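Local atomic coordinates of thiosulfate sulfurtransferase YnjE (Escherichia coli, PDB entry 2WLR), a protein that transfers the sulfane sulfur of thiosulfate to cyanide, giving thiocyanate and sulfite, as a monomeric periplasmic enzyme with three rhodanese domains. Residues A[58-61]-A[62-65]; A[87-90]-A[91-94]; A[236-239]-A[240-243]; A[302-306]-A[307-311]; A[339-342]-A[343-347]. One frame throughout, in Å; residues are numbered along the deposited sequence.

All five contacts are local and partly buried, each joining buried residues to exposed ones. Interactions 1 and 5 are helix starts with a serine at the N-cap, but Gln-63 closes a capping box in the first, whereas Asp-345 takes part through its backbone N and a water in the other. Interaction 2 lies within a helix, 3 at the start of a short one; the first has a weak salt bridge on its outer side, the second an amide-carboxylate bond beside two buried tryptophans. Interaction 4 is a loop with no helix, beside an arginine that probably binds substrate. Interactions 1 and 2 touch through Arg-94; 3 and 5 meet at Thr-240 and Thr-339, across two rhodanese ranges.

Interaction 1 (A[58-61]-A[62-65])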
loop_
_atom_site.group_PDB
_atom_site.type_symbol
_atom_site.label_atom_id
_atom_site.label_comp_id
_atom_site.label_asym_id
_atom_site.label_seq_id
_atom_site.Cartn_x
_atom_site.Cartn_y
_atom_site.Cartn_z
ATOM N N LYS A 58 -16.762 -0.037 11.021
ATOM C CA LYS A 58 -15.578 0.661 11.507
ATOM C C LYS A 58 -15.527 2.104 11.040
ATOM O O LYS A 58 -14.466 2.745 11.080
ATOM C CB LYS A 58 -14.302 -0.051 11.058
ATOM C CG LYS A 58 -14.138 -1.427 11.703
ATOM C CD LYS A 58 -12.975 -2.212 11.107
ATOM C CE LYS A 58 -13.186 -2.596 9.635
ATOM N NZ LYS A 58 -14.278 -3.586 9.428
HETATM N N MSE A 59 -16.646 2.614 10.560
HETATM C CA MSE A 59 -16.744 4.004 10.163
HETATM C C MSE A 59 -17.841 4.677 10.944
HETATM O O MSE A 59 -19.015 4.322 10.813
HETATM C CB MSE A 59 -17.109 4.115 8.691
HETATM C CG MSE A 59 -16.006 3.709 7.744
HETATM SE SE MSE A 59 -16.448 3.763 5.865
HETATM C CE MSE A 59 -16.443 5.582 5.519
ATOM N N SER A 60 -17.446 5.697 11.693
ATOM C CA SER A 60 -18.373 6.484 12.470
ATOM C C SER A 60 -19.130 7.426 11.553
ATOM O O SER A 60 -18.808 7.543 10.361
ATOM C CB SER A 60 -17.582 7.298 13.468
ATOM O OG SER A 60 -16.798 8.280 12.801
ATOM N N THR A 61 -20.136 8.105 12.096
ATOM C CA THR A 61 -20.810 9.184 11.358
ATOM C C THR A 61 -19.831 10.229 10.830
ATOM O O THR A 61 -19.877 10.600 9.649
ATOM C CB THR A 61 -21.841 9.854 12.273
ATOM O OG1 THR A 61 -22.815 8.884 12.626
ATOM C CG2 THR A 61 -22.535 11.061 11.607
ATOM N N GLU A 62 -18.930 10.707 11.683
ATOM C CA GLU A 62 -17.939 11.704 11.287
ATOM C C GLU A 62 -17.052 11.170 10.194
ATOM O O GLU A 62 -16.756 11.883 9.259
ATOM C CB GLU A 62 -17.067 12.203 12.462
ATOM C CG GLU A 62 -15.553 12.493 12.150
ATOM C CD GLU A 62 -15.206 13.925 11.692
ATOM O OE1 GLU A 62 -15.930 14.871 12.073
ATOM O OE2 GLU A 62 -14.173 14.124 10.974
ATOM N N GLN A 63 -16.611 9.929 10.344
ATOM C CA GLN A 63 -15.746 9.348 9.327
ATOM C C GLN A 63 -16.448 9.185 7.976
ATOM O O GLN A 63 -15.855 9.472 6.934
ATOM C CB GLN A 63 -15.191 8.030 9.799
ATOM C CG GLN A 63 -14.093 8.221 10.838
ATOM C CD GLN A 63 -13.721 6.952 11.581
ATOM O OE1 GLN A 63 -14.536 6.059 11.765
ATOM N NE2 GLN A 63 -12.473 6.899 12.055
ATOM N N LEU A 64 -17.710 8.773 7.974
ATOM C CA LEU A 64 -18.463 8.690 6.719
ATOM C C LEU A 64 -18.748 10.090 6.129
ATOM O O LEU A 64 -18.681 10.278 4.909
ATOM C CB LEU A 64 -19.760 7.899 6.878
ATOM C CG LEU A 64 -20.592 7.720 5.589
ATOM C CD1 LEU A 64 -19.800 7.082 4.437
ATOM C CD2 LEU A 64 -21.874 6.944 5.923
ATOM N N ASN A 65 -19.056 11.059 6.984
ATOM C CA ASN A 65 -19.264 12.412 6.499
ATOM C C ASN A 65 -17.980 12.934 5.871
ATOM O O ASN A 65 -18.034 13.595 4.828
ATOM C CB ASN A 65 -19.699 13.333 7.650
ATOM C CG ASN A 65 -21.135 13.122 8.065
ATOM O OD1 ASN A 65 -21.956 12.569 7.316
ATOM N ND2 ASN A 65 -21.466 13.594 9.278
HETATM O O HOH W 1 -22.435 10.103 8.052
#
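A capping box opens helix 61-70, with Ser-60 as its N-cap and Gln-63 as the return partner. Ser-60 OG accepts from Gln-63 N at 3.0 Å, the N-H pointing well at it (163°). In return Gln-63 OE1 takes Ser-60 N at 2.9 Å, in the plane of its amide and on a lone pair. Two features make this exchange possible: Ser-60 OG stands between its own N and carbonyl carbon (chi1 67°), and the Gln-63 chain, extended beyond CG, runs back along the first turn. The backbone then takes over, Ser-60 O accepting from Leu-64 N and Thr-61 O from Asn-65 N. A water bridges Thr-61 O and Asn-65 OD1, at 2.6 Å from the latter. On the buried side Met-59, a selenomethionine, bends at its last torsion and lays CE 3.8 Å from Leu-64 CD1, the two side chains crossing at about a right angle. With an alanine at Ser-60, Gln-63 N would probably lose its capping acceptor and the helix start would be less firmly fixed. Met-59 and Leu-64 both rest on Leu-51, just after strand 49-50, while Met-59 O receives Arg-94 of helix 85-97.

Interaction 2 (A[87-90]-A[91-94])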
loop_
_atom_site.group_PDB
_atom_site.type_symbol
_atom_site.label_atom_id
_atom_site.label_comp_id
_atom_site.label_asym_id
_atom_site.label_seq_id
_atom_site.Cartn_x
_atom_site.Cartn_y
_atom_site.Cartn_z
ATOM N N ASP A 87 -24.541 -6.082 0.375
ATOM C CA ASP A 87 -23.601 -4.967 0.538
ATOM C C ASP A 87 -24.187 -3.661 0.008
ATOM O O ASP A 87 -24.012 -2.595 0.610
ATOM C CB ASP A 87 -22.287 -5.240 -0.244
ATOM C CG ASP A 87 -21.396 -6.331 0.387
ATOM O OD1 ASP A 87 -21.751 -6.832 1.482
ATOM O OD2 ASP A 87 -20.314 -6.669 -0.218
ATOM N N VAL A 88 -24.865 -3.735 -1.128
ATOM C CA VAL A 88 -25.473 -2.545 -1.728
ATOM C C VAL A 88 -26.542 -1.988 -0.766
ATOM O O VAL A 88 -26.597 -0.772 -0.537
ATOM C CB VAL A 88 -26.083 -2.885 -3.123
ATOM C CG1 VAL A 88 -27.050 -1.810 -3.589
ATOM C CG2 VAL A 88 -24.947 -3.012 -4.137
ATOM N N ASP A 89 -27.349 -2.861 -0.188
ATOM C CA ASP A 89 -28.379 -2.419 0.762
ATOM C C ASP A 89 -27.758 -1.762 1.999
ATOM O O ASP A 89 -28.248 -0.735 2.489
ATOM C CB ASP A 89 -29.236 -3.619 1.187
ATOM C CG ASP A 89 -30.366 -3.228 2.118
ATOM O OD1 ASP A 89 -31.349 -2.652 1.623
ATOM O OD2 ASP A 89 -30.237 -3.488 3.327
ATOM N N ALA A 90 -26.694 -2.354 2.519
ATOM C CA ALA A 90 -26.019 -1.841 3.717
ATOM C C ALA A 90 -25.467 -0.442 3.471
ATOM O O ALA A 90 -25.620 0.488 4.274
ATOM C CB ALA A 90 -24.890 -2.769 4.125
ATOM N N VAL A 91 -24.776 -0.281 2.351
ATOM C CA VAL A 91 -24.232 1.019 1.968
ATOM C C VAL A 91 -25.354 2.034 1.704
ATOM O O VAL A 91 -25.267 3.175 2.142
ATOM C CB VAL A 91 -23.266 0.880 0.751
ATOM C CG1 VAL A 91 -22.874 2.238 0.209
ATOM C CG2 VAL A 91 -22.053 0.052 1.175
ATOM N N LYS A 92 -26.405 1.609 0.996
ATOM C CA LYS A 92 -27.548 2.495 0.721
ATOM C C LYS A 92 -28.068 3.083 2.039
ATOM O O LYS A 92 -28.296 4.279 2.146
ATOM C CB LYS A 92 -28.667 1.744 0.015
ATOM C CG LYS A 92 -29.948 2.554 -0.160
ATOM C CD LYS A 92 -31.194 1.670 -0.230
ATOM C CE LYS A 92 -31.555 1.119 1.160
ATOM N NZ LYS A 92 -32.798 0.294 1.148
ATOM N N THR A 93 -28.188 2.239 3.043
ATOM C CA THR A 93 -28.813 2.644 4.303
ATOM C C THR A 93 -27.944 3.671 5.017
ATOM O O THR A 93 -28.452 4.706 5.467
ATOM C CB THR A 93 -29.096 1.412 5.148
ATOM O OG1 THR A 93 -30.032 0.585 4.444
ATOM C CG2 THR A 93 -29.691 1.781 6.505
ATOM N N ARG A 94 -26.634 3.443 5.087
ATOM C CA ARG A 94 -25.714 4.403 5.675
ATOM C C ARG A 94 -25.681 5.717 4.894
ATOM O O ARG A 94 -25.627 6.804 5.490
ATOM C CB ARG A 94 -24.292 3.837 5.849
ATOM C CG ARG A 94 -24.127 2.878 7.039
ATOM C CD ARG A 94 -24.251 3.547 8.405
ATOM N NE ARG A 94 -23.219 4.528 8.651
ATOM C CZ ARG A 94 -21.993 4.286 9.096
ATOM N NH1 ARG A 94 -21.568 3.054 9.330
ATOM N NH2 ARG A 94 -21.177 5.309 9.297
HETATM O O HOH W 2 -33.708 -2.372 2.968
#
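Asp-89 and Lys-92 meet on the outer side of helix 85-97, three residues apart, in a weak salt bridge: Lys-92 NZ stands 3.3 Å from Asp-89 OD1. Both chains start anti to their backbone N (chi1 -177° for Asp-89, 173° for Lys-92), and the lysine bends at chi3, which brings NZ back toward Asp-89 OD1; the two cross obliquely. A water donates to Asp-89 OD1 at 2.7 Å and lies at a weak 3.4 Å from Lys-92 NZ, and the ammonium is also held by Ala-4 O, so Asp-89 is only one of its partners. One turn on, the grip is closer. Thr-93 OG1 and Thr-93 N both reach Asp-89 O at 3.0 Å, from opposite faces of the carbonyl plane; with its hydroxyl beside its own N (chi1 -63°), the threonine folds back onto the helix and satisfies its OG1 within the backbone. The inner side is tight in contrast, its valines buried and backbone bonds closing the turn. Val-91 tucks CG2 within 3.3 Å of Asp-87 O, whose carbonyl also accepts from Val-91 N, while Val-88 O takes Lys-92 N at 2.8 Å. Arg-94 folds at chi2 and chi3, and its guanidinium turns away from residues 87-90 to the carbonyls of Met-59 and Leu-56. Val-88, Val-91 and Lys-92 lie against Leu-81 of strand 79-82, which, with this helix and strand 103-105, forms a beta-alpha-beta unit of the first rhodanese range.

Interaction 3 (A[236-239]-A[240-243])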
loop_
_atom_site.group_PDB
_atom_site.type_symbol
_atom_site.label_atom_id
_atom_site.label_comp_id
_atom_site.label_asym_id
_atom_site.label_seq_id
_atom_site.Cartn_x
_atom_site.Cartn_y
_atom_site.Cartn_z
ATOM N N GLY A 236 -3.025 -4.967 3.752
ATOM C CA GLY A 236 -3.579 -4.877 5.082
ATOM C C GLY A 236 -2.895 -5.764 6.106
ATOM O O GLY A 236 -3.166 -5.665 7.318
ATOM N N GLY A 237 -1.993 -6.614 5.654
ATOM C CA GLY A 237 -1.212 -7.434 6.549
ATOM C C GLY A 237 -1.946 -8.561 7.225
ATOM O O GLY A 237 -3.016 -8.972 6.835
ATOM N N TRP A 238 -1.333 -9.029 8.307
ATOM C CA TRP A 238 -1.832 -10.148 9.083
ATOM C C TRP A 238 -3.276 -10.015 9.513
ATOM O O TRP A 238 -3.992 -10.998 9.522
ATOM C CB TRP A 238 -0.956 -10.312 10.321
ATOM C CG TRP A 238 -1.601 -11.189 11.366
ATOM C CD1 TRP A 238 -2.195 -10.765 12.510
ATOM C CD2 TRP A 238 -1.769 -12.619 11.319
ATOM N NE1 TRP A 238 -2.723 -11.841 13.191
ATOM C CE2 TRP A 238 -2.476 -12.986 12.479
ATOM C CE3 TRP A 238 -1.435 -13.614 10.388
ATOM C CZ2 TRP A 238 -2.794 -14.323 12.772
ATOM C CZ3 TRP A 238 -1.750 -14.945 10.682
ATOM C CH2 TRP A 238 -2.440 -15.269 11.868
ATOM N N GLN A 239 -3.677 -8.817 9.908
ATOM C CA GLN A 239 -5.016 -8.669 10.478
ATOM C C GLN A 239 -6.084 -9.110 9.485
ATOM O O GLN A 239 -7.137 -9.609 9.886
ATOM C CB GLN A 239 -5.263 -7.246 10.950
ATOM C CG GLN A 239 -6.472 -7.128 11.901
ATOM C CD GLN A 239 -6.375 -8.061 13.087
ATOM O OE1 GLN A 239 -5.312 -8.202 13.700
ATOM N NE2 GLN A 239 -7.488 -8.709 13.422
ATOM N N THR A 240 -5.852 -8.913 8.192
ATOM C CA THR A 240 -6.827 -9.350 7.194
ATOM C C THR A 240 -6.963 -10.888 7.149
ATOM O O THR A 240 -8.053 -11.404 6.895
ATOM C CB THR A 240 -6.534 -8.815 5.760
ATOM O OG1 THR A 240 -5.343 -9.397 5.204
ATOM C CG2 THR A 240 -6.496 -7.264 5.719
ATOM N N TRP A 241 -5.866 -11.604 7.319
ATOM C CA TRP A 241 -5.900 -13.063 7.440
ATOM C C TRP A 241 -6.662 -13.501 8.678
ATOM O O TRP A 241 -7.515 -14.389 8.605
ATOM C CB TRP A 241 -4.481 -13.631 7.473
ATOM C CG TRP A 241 -4.458 -15.140 7.390
ATOM C CD1 TRP A 241 -4.520 -16.022 8.414
ATOM C CD2 TRP A 241 -4.323 -15.913 6.201
ATOM N NE1 TRP A 241 -4.460 -17.287 7.953
ATOM C CE2 TRP A 241 -4.310 -17.270 6.587
ATOM C CE3 TRP A 241 -4.190 -15.606 4.844
ATOM C CZ2 TRP A 241 -4.228 -18.297 5.668
ATOM C CZ3 TRP A 241 -4.097 -16.609 3.953
ATOM C CH2 TRP A 241 -4.095 -17.958 4.356
ATOM N N SER A 242 -6.355 -12.860 9.792
ATOM C CA SER A 242 -7.000 -13.152 11.077
ATOM C C SER A 242 -8.511 -12.930 10.971
ATOM O O SER A 242 -9.321 -13.813 11.331
ATOM C CB SER A 242 -6.393 -12.272 12.171
ATOM O OG SER A 242 -6.934 -12.582 13.458
ATOM N N ASP A 243 -8.891 -11.773 10.439
ATOM C CA ASP A 243 -10.299 -11.429 10.285
ATOM C C ASP A 243 -11.043 -12.315 9.275
ATOM O O ASP A 243 -12.262 -12.476 9.377
ATOM C CB ASP A 243 -10.438 -9.951 9.933
ATOM C CG ASP A 243 -10.065 -9.029 11.109
ATOM O OD1 ASP A 243 -9.698 -9.531 12.184
ATOM O OD2 ASP A 243 -10.146 -7.799 10.956
HETATM O O HOH W 3 -4.388 -11.824 15.712
#
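Trp-238 and Trp-241 lie with their planes only 24° apart but slid past one another, so the rings barely overlap; the six-membered ring of Trp-238 and the five-membered ring of Trp-241 are 5.4 Å apart between centroids. Their nearest atoms are Trp-238 CZ3 and Trp-241 CD1, at 3.7 Å. Ser-242 CB sits above the Trp-238 ring near its rim, and a water in the ring plane takes Trp-238 NE1 at 3.0 Å. Trp-241 NE1 bonds instead to Pro-247 O. These residues belong to the short helix 238-243 that follows strand 231-234 of the second rhodanese range, where Trp-241 packs on helix 128-135 and Trp-238 makes a cation-pi contact with Arg-211. At the helix start, Gly-237 O accepts twice from Thr-240: from OG1 at 2.9 Å, nearly along its C=O axis, and from N, which lies 44° out of the carbonyl plane. Thr-240 CG2 meets Gly-236 CA at 3.8 Å, where a side chain on Gly-236 would clash. On the outer side Gln-239 bends at chi2 to bring NE2 within 2.7 Å of Asp-243 OD1, above the carboxylate plane, with the amide turned 65° against it.

Interaction 4 (A[302-306]-A[307-311])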
loop_
_atom_site.group_PDB
_atom_site.type_symbol
_atom_site.label_atom_id
_atom_site.label_comp_id
_atom_site.label_asym_id
_atom_site.label_seq_id
_atom_site.Cartn_x
_atom_site.Cartn_y
_atom_site.Cartn_z
ATOM N N THR A 302 8.123 19.640 15.277
ATOM C CA THR A 302 7.761 19.525 16.685
ATOM C C THR A 302 8.425 18.349 17.392
ATOM O O THR A 302 8.658 18.366 18.617
ATOM C CB THR A 302 6.245 19.326 16.801
ATOM O OG1 THR A 302 5.591 20.267 15.938
ATOM C CG2 THR A 302 5.777 19.480 18.266
ATOM N N THR A 303 8.653 17.279 16.630
ATOM C CA THR A 303 9.276 16.085 17.142
ATOM C C THR A 303 10.058 15.473 16.005
ATOM O O THR A 303 9.721 15.675 14.849
ATOM C CB THR A 303 8.272 15.049 17.654
ATOM O OG1 THR A 303 8.956 13.873 18.098
ATOM C CG2 THR A 303 7.271 14.653 16.574
ATOM N N SER A 304 11.142 14.785 16.343
ATOM C CA SER A 304 11.907 14.059 15.339
ATOM C C SER A 304 11.169 12.786 14.931
ATOM O O SER A 304 11.415 12.260 13.835
ATOM C CB SER A 304 13.272 13.685 15.905
ATOM O OG SER A 304 13.175 12.575 16.754
ATOM N N GLY A 305 10.304 12.289 15.810
ATOM C CA GLY A 305 9.590 11.019 15.593
ATOM C C GLY A 305 10.278 9.794 16.191
ATOM O O GLY A 305 9.716 8.705 16.247
ATOM N N TYR A 306 11.522 9.957 16.650
ATOM C CA TYR A 306 12.322 8.821 17.108
ATOM C C TYR A 306 13.164 9.195 18.338
ATOM O O TYR A 306 13.803 10.250 18.359
ATOM C CB TYR A 306 13.270 8.372 15.994
ATOM C CG TYR A 306 12.581 7.953 14.715
ATOM C CD1 TYR A 306 12.155 8.896 13.814
ATOM C CD2 TYR A 306 12.386 6.614 14.415
ATOM C CE1 TYR A 306 11.529 8.551 12.632
ATOM C CE2 TYR A 306 11.747 6.238 13.217
ATOM C CZ TYR A 306 11.319 7.218 12.335
ATOM O OH TYR A 306 10.714 6.889 11.123
ATOM N N SER A 307 13.199 8.295 19.319
ATOM C CA SER A 307 13.958 8.516 20.553
ATOM C C SER A 307 15.456 8.719 20.306
ATOM O O SER A 307 16.110 9.436 21.054
ATOM C CB SER A 307 13.738 7.356 21.521
ATOM O OG SER A 307 14.202 6.126 20.972
ATOM N N TYR A 308 15.981 8.100 19.247
ATOM C CA TYR A 308 17.421 8.139 18.911
ATOM C C TYR A 308 17.796 9.173 17.843
ATOM O O TYR A 308 18.968 9.286 17.444
ATOM C CB TYR A 308 17.888 6.731 18.514
ATOM C CG TYR A 308 17.126 6.105 17.358
ATOM C CD1 TYR A 308 17.510 6.328 16.053
ATOM C CD2 TYR A 308 16.024 5.289 17.591
ATOM C CE1 TYR A 308 16.823 5.755 14.990
ATOM C CE2 TYR A 308 15.328 4.708 16.545
ATOM C CZ TYR A 308 15.731 4.952 15.242
ATOM O OH TYR A 308 15.031 4.367 14.207
ATOM N N ILE A 309 16.814 9.937 17.364
ATOM C CA ILE A 309 17.074 11.055 16.471
ATOM C C ILE A 309 16.826 12.363 17.197
ATOM O O ILE A 309 15.684 12.707 17.514
ATOM C CB ILE A 309 16.254 11.007 15.154
ATOM C CG1 ILE A 309 16.495 9.683 14.432
ATOM C CG2 ILE A 309 16.661 12.145 14.243
ATOM C CD1 ILE A 309 15.622 9.491 13.181
ATOM N N LYS A 310 17.909 13.081 17.481
ATOM C CA LYS A 310 17.805 14.320 18.249
ATOM C C LYS A 310 17.355 15.512 17.392
ATOM O O LYS A 310 16.484 16.258 17.810
ATOM C CB LYS A 310 19.144 14.603 18.960
ATOM C CG LYS A 310 19.215 15.906 19.744
ATOM C CD LYS A 310 18.400 15.867 21.036
ATOM C CE LYS A 310 18.647 17.135 21.867
ATOM N NZ LYS A 310 19.992 17.160 22.549
ATOM N N PRO A 311 17.919 15.676 16.180
ATOM C CA PRO A 311 17.509 16.809 15.354
ATOM C C PRO A 311 16.044 16.777 14.946
ATOM O O PRO A 311 15.504 15.705 14.637
ATOM C CB PRO A 311 18.400 16.680 14.119
ATOM C CG PRO A 311 19.593 15.945 14.624
ATOM C CD PRO A 311 19.063 14.963 15.576
#
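Ser-304 OG anchors a loop of the third rhodanese range by two bonds. It donates to Ile-309 O at 2.6 Å and accepts from Tyr-306 N at 3.1 Å, the latter closing an ST turn. Its chi1 of 78° sets the hydroxyl between its N and carbonyl carbon, where it can serve both partners. Replacing it with an alanine would probably cost Ile-309 O its hydroxyl donor and leave the two arms of the loop freer to part. Beyond it a type I turn from Tyr-306 to Ile-309 is closed by Ile-309 N to Tyr-306 O, 3.2 Å, with the donor above the carbonyl plane. Tyr-306 and Ile-309 point the same way, Ile-309 CD1 reaching Tyr-306 CD1 at 3.6 Å. Tyr-308 CG stands between its N and carbonyl carbon (chi1 57°), which sets the ring with one face to Tyr-306 CB, a CH-pi contact of 4.3 Å to the centroid; the rings are oblique, 57° between planes. Tyr-306 OH bonds to Arg-370, which probably binds substrate, as in related enzymes, and Tyr-308 OH to a buffer molecule. Ile-309 packs on Trp-393 and Tyr-394 of helix 392-396, while Tyr-306 touches Glu-298 of helix 296-300.

Interaction 5 (A[339-342]-A[343-347]); sequences TMRS and ADDIT
Ala-343 follows Ser-342 directly, its CB touching the serine carbonyl carbon, and begins the first turn of the helix. Its own carbonyl is gripped twice by Thr-347, through N at 2.8 Å and through OG1 at 2.7 Å, the hydroxyl standing above the carbonyl plane. Asp-344 CB lies near Ser-342 OG. Asp-345 carries most of the polar contact: its N reaches Ser-342 OG at 3.2 Å with an N-H angle of 156°, the bond that makes Ser-342 the N-cap of helix 343-351 in the third rhodanese range. A water links Ser-342 OG, 2.7 Å away, to Asp-345 OD1, so solvent joins the cap and the carboxylate. Across from it the Arg-341 guanidinium turns one face to Asp-345 CB, which lies 3.8 Å from Arg-341 NH2. A second water, in the guanidinium plane, accepts from Arg-341 NE at 3.0 Å, while Arg-341 NH1 is held by Asp-332 O. Ile-346 gives its N to Ser-342 O in a straight bond (168°). Its CG1 is anti to the carbonyl carbon (chi1 -65°) and the extended chain carries CD1 back to the loop, 3.4 Å from Arg-341 O and 3.8 Å from CG of Met-340, a selenomethionine whose side chain crosses it at about a right angle. Thr-347 touches Met-381.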
loop_
_atom_site.group_PDB
_atom_site.type_symbol
_atom_site.label_atom_id
_atom_site.label_comp_id
_atom_site.label_asym_id
_atom_site.label_seq_id
_atom_site.Cartn_x
_atom_site.Cartn_y
_atom_site.Cartn_z
ATOM N N THR A 339 -6.353 -1.949 4.583
ATOM C CA THR A 339 -5.930 -2.104 3.201
ATOM C C THR A 339 -5.593 -0.775 2.554
ATOM O O THR A 339 -5.965 0.264 3.059
ATOM C CB THR A 339 -7.029 -2.837 2.385
ATOM O OG1 THR A 339 -8.248 -2.076 2.382
ATOM C CG2 THR A 339 -7.252 -4.244 2.934
HETATM N N MSE A 340 -4.907 -0.815 1.419
HETATM C CA MSE A 340 -4.490 0.394 0.722
HETATM C C MSE A 340 -5.688 1.169 0.247
HETATM O O MSE A 340 -6.573 0.636 -0.460
HETATM C CB MSE A 340 -3.585 0.052 -0.481
HETATM C CG MSE A 340 -2.968 1.288 -1.131
HETATM SE SE MSE A 340 -2.328 0.987 -2.907
HETATM C CE MSE A 340 -4.055 0.888 -3.754
ATOM N N ARG A 341 -5.723 2.475 0.564
ATOM C CA ARG A 341 -6.756 3.379 0.041
ATOM C C ARG A 341 -6.719 3.450 -1.476
ATOM O O ARG A 341 -5.691 3.142 -2.085
ATOM C CB ARG A 341 -6.571 4.789 0.586
ATOM C CG ARG A 341 -6.942 4.922 2.030
ATOM C CD ARG A 341 -6.689 6.352 2.466
ATOM N NE ARG A 341 -7.674 7.261 1.904
ATOM C CZ ARG A 341 -7.551 8.580 1.858
ATOM N NH1 ARG A 341 -6.454 9.180 2.320
ATOM N NH2 ARG A 341 -8.538 9.307 1.352
ATOM N N SER A 342 -7.825 3.864 -2.088
ATOM C CA SER A 342 -7.894 3.889 -3.547
ATOM C C SER A 342 -6.780 4.710 -4.181
ATOM O O SER A 342 -6.390 5.776 -3.673
ATOM C CB SER A 342 -9.258 4.350 -4.024
ATOM O OG SER A 342 -9.284 5.685 -4.386
ATOM N N ALA A 343 -6.333 4.240 -5.337
ATOM C CA ALA A 343 -5.274 4.902 -6.068
ATOM C C ALA A 343 -5.666 6.325 -6.402
ATOM O O ALA A 343 -4.828 7.212 -6.333
ATOM C CB ALA A 343 -4.988 4.163 -7.334
ATOM N N ASP A 344 -6.947 6.551 -6.717
ATOM C CA ASP A 344 -7.388 7.902 -7.064
ATOM C C ASP A 344 -7.176 8.820 -5.866
ATOM O O ASP A 344 -6.802 9.970 -6.009
ATOM C CB ASP A 344 -8.877 7.895 -7.464
ATOM C CG ASP A 344 -9.120 7.421 -8.886
ATOM O OD1 ASP A 344 -8.169 7.238 -9.675
ATOM O OD2 ASP A 344 -10.310 7.237 -9.220
ATOM N N ASP A 345 -7.477 8.332 -4.670
ATOM C CA ASP A 345 -7.369 9.154 -3.485
ATOM C C ASP A 345 -5.900 9.450 -3.137
ATOM O O ASP A 345 -5.553 10.573 -2.824
ATOM C CB ASP A 345 -8.089 8.491 -2.327
ATOM C CG ASP A 345 -9.585 8.324 -2.587
ATOM O OD1 ASP A 345 -10.108 8.923 -3.561
ATOM O OD2 ASP A 345 -10.224 7.573 -1.817
ATOM N N ILE A 346 -5.035 8.450 -3.223
ATOM C CA ILE A 346 -3.610 8.662 -3.015
ATOM C C ILE A 346 -3.072 9.644 -4.054
ATOM O O ILE A 346 -2.320 10.573 -3.707
ATOM C CB ILE A 346 -2.834 7.310 -3.021
ATOM C CG1 ILE A 346 -3.294 6.473 -1.830
ATOM C CG2 ILE A 346 -1.347 7.533 -2.953
ATOM C CD1 ILE A 346 -2.824 5.010 -1.763
ATOM N N THR A 347 -3.438 9.436 -5.314
ATOM C CA THR A 347 -3.043 10.347 -6.364
ATOM C C THR A 347 -3.437 11.789 -6.053
ATOM O O THR A 347 -2.631 12.687 -6.214
ATOM C CB THR A 347 -3.580 9.908 -7.718
ATOM O OG1 THR A 347 -3.147 8.562 -7.965
ATOM C CG2 THR A 347 -3.098 10.836 -8.827
HETATM O O HOH W 4 -10.500 7.004 0.929
HETATM O O HOH W 5 -11.497 7.054 -5.032
#